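Local coordinates for glycoside hydrolase family protein (Novosphingobium sp. PP1Y, PDB 6Q2F) that is an alpha-L-rhamnosidase that probably hydrolyses glycosidic bonds to release terminal alpha-L-rhamnose, at residues A805-A810 with L838-S843. Residues are numbered along the deposited sequence; the frame is centred on the assembly and turned at random.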
# COMPACT_ATOMS: atom_id res chain seq x y z
N ALA A 805 2.27 -12.05 -23.49
CA ALA A 805 1.48 -10.82 -23.43
C ALA A 805 1.23 -10.30 -24.83
O ALA A 805 0.12 -9.88 -25.16
CB ALA A 805 2.18 -9.76 -22.58
N LEU A 806 2.27 -10.30 -25.67
CA LEU A 806 2.13 -9.73 -27.01
C LEU A 806 1.11 -10.51 -27.83
O LEU A 806 0.32 -9.93 -28.59
CB LEU A 806 3.49 -9.70 -27.69
CG LEU A 806 3.54 -9.09 -29.09
CD1 LEU A 806 3.11 -7.64 -29.04
CD2 LEU A 806 4.97 -9.19 -29.61
N ARG A 807 1.12 -11.84 -27.68
CA ARG A 807 0.14 -12.69 -28.35
C ARG A 807 -1.28 -12.27 -28.00
O ARG A 807 -2.13 -12.12 -28.88
CB ARG A 807 0.35 -14.14 -27.95
CG ARG A 807 1.42 -14.87 -28.75
CD ARG A 807 1.78 -16.18 -28.04
NE ARG A 807 2.55 -17.07 -28.91
CZ ARG A 807 3.07 -18.22 -28.52
NH1 ARG A 807 2.91 -18.61 -27.26
NH2 ARG A 807 3.75 -18.96 -29.38
N LYS A 808 -1.55 -12.11 -26.70
CA LYS A 808 -2.90 -11.74 -26.29
C LYS A 808 -3.26 -10.35 -26.78
O LYS A 808 -4.38 -10.11 -27.23
CB LYS A 808 -3.03 -11.82 -24.77
CG LYS A 808 -4.48 -11.79 -24.34
CD LYS A 808 -5.19 -13.10 -24.69
CE LYS A 808 -6.70 -12.94 -24.61
NZ LYS A 808 -7.45 -14.22 -24.79
N LEU A 809 -2.31 -9.43 -26.72
CA LEU A 809 -2.56 -8.07 -27.17
C LEU A 809 -2.86 -8.05 -28.67
O LEU A 809 -3.83 -7.43 -29.11
CB LEU A 809 -1.36 -7.21 -26.83
CG LEU A 809 -1.50 -5.71 -27.00
CD1 LEU A 809 -2.32 -5.13 -25.83
CD2 LEU A 809 -0.11 -5.14 -27.07
N ALA A 810 -2.03 -8.75 -29.46
CA ALA A 810 -2.29 -8.86 -30.89
C ALA A 810 -3.64 -9.50 -31.16
O ALA A 810 -4.36 -9.07 -32.07
CB ALA A 810 -1.18 -9.67 -31.57
N LEU A 838 11.05 -17.66 -31.29
CA LEU A 838 11.83 -16.48 -31.60
C LEU A 838 11.12 -15.50 -32.52
O LEU A 838 10.66 -14.44 -32.12
CB LEU A 838 13.10 -16.95 -32.32
CG LEU A 838 13.24 -18.44 -32.67
CD1 LEU A 838 14.30 -18.68 -33.72
CD2 LEU A 838 13.51 -19.23 -31.41
N THR A 839 11.05 -15.90 -33.77
CA THR A 839 10.44 -15.19 -34.86
C THR A 839 9.07 -14.59 -34.67
O THR A 839 8.79 -13.57 -35.20
CB THR A 839 10.36 -16.19 -36.02
OG1 THR A 839 11.68 -16.56 -36.38
CG2 THR A 839 9.64 -15.65 -37.23
N GLU A 840 8.21 -15.25 -33.94
CA GLU A 840 6.83 -14.83 -33.77
C GLU A 840 6.72 -13.49 -33.03
O GLU A 840 5.87 -12.66 -33.38
CB GLU A 840 6.04 -15.91 -33.04
CG GLU A 840 4.58 -15.53 -32.79
CD GLU A 840 3.82 -16.57 -31.99
OE1 GLU A 840 4.40 -17.64 -31.72
OE2 GLU A 840 2.66 -16.31 -31.65
N TRP A 841 7.57 -13.27 -32.02
CA TRP A 841 7.55 -12.00 -31.30
C TRP A 841 7.78 -10.84 -32.26
O TRP A 841 7.03 -9.87 -32.26
CB TRP A 841 8.63 -12.02 -30.20
CG TRP A 841 8.60 -10.87 -29.23
CD1 TRP A 841 8.06 -10.88 -27.98
CD2 TRP A 841 9.16 -9.55 -29.41
NE1 TRP A 841 8.23 -9.66 -27.37
CE2 TRP A 841 8.90 -8.82 -28.23
CE3 TRP A 841 9.85 -8.92 -30.45
CZ2 TRP A 841 9.31 -7.50 -28.05
CZ3 TRP A 841 10.26 -7.61 -30.27
CH2 TRP A 841 9.98 -6.91 -29.09
N SER A 842 8.80 -10.96 -33.12
CA SER A 842 9.10 -9.91 -34.08
C SER A 842 7.99 -9.75 -35.11
O SER A 842 7.70 -8.63 -35.54
CB SER A 842 10.43 -10.20 -34.79
OG SER A 842 11.53 -9.87 -33.95
N SER A 843 7.38 -10.85 -35.54
CA SER A 843 6.30 -10.75 -36.51
C SER A 843 5.12 -9.99 -35.92
O SER A 843 4.51 -9.14 -36.59
CB SER A 843 5.85 -12.14 -36.97
OG SER A 843 6.92 -12.82 -37.59
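One face of the Trp841 indole carries the methyl CD2 of Leu806, a CH-pi contact with CD2 3.9 Å from the centroid of the five-membered ring, almost directly over it. The same methyl comes within 3.4 Å of the backbone O of Trp841. At the indole edge, Ser842 OG lies in the ring plane, and NE1 donates a hydrogen bond to Met801 O, which would limit rotation of the indole. The other flat group, the guanidinium of Arg807, has the carboxylate of Glu840 at its edge, gripped side-on. Arg807 NE reaches OE2 of Glu840 at 2.8 Å, nearly straight at 170°. Arg807 NH2 meets Glu840 OE1 at 2.8 Å, on the syn side but tilted out of the carboxylate plane. Both oxygens lie close to the guanidinium plane, yet the two planes are 46° apart, and NE approaches OE2 from above the carboxylate. These pairs join helix 803-814 to helix 838-848; the first follows strand 788-794 and leads to the parallel strand 818-820, a beta-alpha-beta crossover in a mixed sheet. Glu840 crosses to Arg807 on an extended chain, CG anti to the backbone N (chi1 178°). Leu806 also touches Leu844 and Val845, and Leu803 packs against Glu840 and Trp841.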